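Local coordinates for protein probable transcriptional regulator (Pseudomonas aeruginosa, PDB 2HR3) that probably binds DNA as a dimeric transcriptional regulator of the MarR family, through a winged helix-turn-helix domain, at residues V39-I44 with R72-G77. Numbering follows the deposited sequence.
Sequences VVLGAI and RELERG
L74 packs its forked end against V40 and L41 of helix 32-46. CD1 is the closer branch: it lies 3.4 Å from CG1 of V40, a snug methyl-to-methyl approach, and 3.9 Å from CB, the branch-point carbon of the same valine. It also lies 4.0 Å from CD1 of L41. The other branch, CD2, meets L41, whose CD1 sits 3.8 Å away. In L74 the CG is anti to the carbonyl carbon (chi1 -77°), which sends the fork across the gap, and V40 and L41 meet it from the other side; the CA atoms of L41 and L74 stay 8.6 Å apart. L41 arrives differently: its first bond points neither at L74 nor away, yet the end of the side chain comes nearer. All three side chains are buried.

Within 72-77 L74 makes the contact, but V40 also packs on L67, L70 and L71 of helix 64-76. As in MarR-family winged helix-turn-helix domains, that helix is probably the recognition helix and strands 80-83 and 93-96 the wing. I80 touches both L41 and L74, and L96 touches L41, so the body of helix 32-46, the C-terminal part of helix 64-76 and the wing share one hydrophobic core. No hydrogen bond crosses between the segments: cohesion here rests on dispersion and the exclusion of water, and the fit depends on the shapes of apolar groups, with no directional bond to fix it.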
loop_
_atom_site.group_PDB
_atom_site.type_symbol
_atom_site.label_atom_id
_atom_site.label_comp_id
_atom_site.label_asym_id
_atom_site.label_seq_id
_atom_site.Cartn_x
_atom_site.Cartn_y
_atom_site.Cartn_z
ATOM N N VAL A 39 5.331 -0.643 -9.041
ATOM C CA VAL A 39 4.669 0.506 -8.411
ATOM C C VAL A 39 4.559 1.677 -9.382
ATOM O O VAL A 39 3.466 2.142 -9.635
ATOM C CB VAL A 39 5.487 0.994 -7.153
ATOM C CG1 VAL A 39 5.048 2.319 -6.678
ATOM C CG2 VAL A 39 5.430 -0.026 -6.025
ATOM N N VAL A 40 5.682 2.104 -9.983
ATOM C CA VAL A 40 5.625 3.188 -10.954
ATOM C C VAL A 40 4.646 2.843 -12.086
ATOM O O VAL A 40 3.752 3.633 -12.436
ATOM C CB VAL A 40 7.075 3.559 -11.465
ATOM C CG1 VAL A 40 7.040 4.572 -12.615
ATOM C CG2 VAL A 40 7.899 4.092 -10.301
ATOM N N LEU A 41 4.800 1.658 -12.649
ATOM C CA LEU A 41 3.930 1.151 -13.740
ATOM C C LEU A 41 2.459 1.120 -13.408
ATOM O O LEU A 41 1.570 1.439 -14.238
ATOM C CB LEU A 41 4.330 -0.293 -14.069
ATOM C CG LEU A 41 4.975 -0.752 -15.396
ATOM C CD1 LEU A 41 5.874 0.259 -16.028
ATOM C CD2 LEU A 41 5.632 -2.062 -15.156
ATOM N N GLY A 42 2.187 0.688 -12.185
ATOM C CA GLY A 42 0.827 0.530 -11.804
ATOM C C GLY A 42 0.201 1.871 -11.599
ATOM O O GLY A 42 -0.944 2.031 -11.903
ATOM N N ALA A 43 0.953 2.777 -10.986
ATOM C CA ALA A 43 0.616 4.149 -10.881
ATOM C C ALA A 43 0.266 4.832 -12.198
ATOM O O ALA A 43 -0.742 5.532 -12.285
ATOM C CB ALA A 43 1.724 4.870 -10.185
ATOM N N ILE A 44 1.053 4.613 -13.247
ATOM C CA ILE A 44 0.752 5.214 -14.565
ATOM C C ILE A 44 -0.564 4.700 -15.159
ATOM O O ILE A 44 -1.273 5.425 -15.869
ATOM C CB ILE A 44 1.884 4.843 -15.568
ATOM C CG1 ILE A 44 3.149 5.642 -15.256
ATOM C CG2 ILE A 44 1.457 5.015 -16.972
ATOM C CD1 ILE A 44 4.411 5.085 -15.825
ATOM N N ARG A 72 13.775 6.705 -15.825
ATOM C CA ARG A 72 14.937 6.338 -16.599
ATOM C C ARG A 72 15.101 4.837 -16.796
ATOM O O ARG A 72 15.333 4.405 -17.933
ATOM C CB ARG A 72 16.198 6.970 -15.995
ATOM C CG ARG A 72 16.319 8.473 -16.365
ATOM C CD ARG A 72 17.695 9.064 -16.046
ATOM N NE ARG A 72 17.752 9.636 -14.684
ATOM C CZ ARG A 72 18.090 8.980 -13.562
ATOM N NH1 ARG A 72 18.390 7.677 -13.559
ATOM N NH2 ARG A 72 18.119 9.642 -12.406
ATOM N N GLU A 73 14.967 4.030 -15.744
ATOM C CA GLU A 73 15.183 2.568 -15.917
ATOM C C GLU A 73 14.128 1.876 -16.772
ATOM O O GLU A 73 14.412 0.951 -17.535
ATOM C CB GLU A 73 15.218 1.839 -14.579
ATOM C CG GLU A 73 16.084 2.487 -13.502
ATOM C CD GLU A 73 15.915 1.793 -12.154
ATOM O OE1 GLU A 73 15.766 0.549 -12.178
ATOM O OE2 GLU A 73 15.893 2.483 -11.087
ATOM N N LEU A 74 12.887 2.300 -16.560
ATOM C CA LEU A 74 11.712 1.819 -17.286
ATOM C C LEU A 74 11.763 2.039 -18.803
ATOM O O LEU A 74 11.355 1.155 -19.538
ATOM C CB LEU A 74 10.442 2.488 -16.720
ATOM C CG LEU A 74 9.988 1.882 -15.392
ATOM C CD1 LEU A 74 8.781 2.662 -14.847
ATOM C CD2 LEU A 74 9.669 0.366 -15.546
ATOM N N GLU A 75 12.205 3.219 -19.237
ATOM C CA GLU A 75 12.454 3.470 -20.655
ATOM C C GLU A 75 13.561 2.520 -21.156
ATOM O O GLU A 75 13.318 1.797 -22.122
ATOM C CB GLU A 75 12.799 4.951 -20.981
ATOM C CG GLU A 75 11.582 5.847 -21.481
ATOM C CD GLU A 75 11.929 6.797 -22.723
ATOM O OE1 GLU A 75 12.413 7.931 -22.493
ATOM O OE2 GLU A 75 11.708 6.432 -23.924
ATOM N N ARG A 76 14.733 2.484 -20.510
ATOM C CA ARG A 76 15.834 1.592 -21.000
ATOM C C ARG A 76 15.293 0.176 -21.240
ATOM O O ARG A 76 15.596 -0.425 -22.267
ATOM C CB ARG A 76 17.034 1.530 -20.055
ATOM C CG ARG A 76 17.765 2.829 -19.935
ATOM N N GLY A 77 14.437 -0.298 -20.326
ATOM C CA GLY A 77 13.797 -1.606 -20.435
ATOM C C GLY A 77 12.527 -1.697 -21.268
ATOM O O GLY A 77 11.849 -2.722 -21.233
#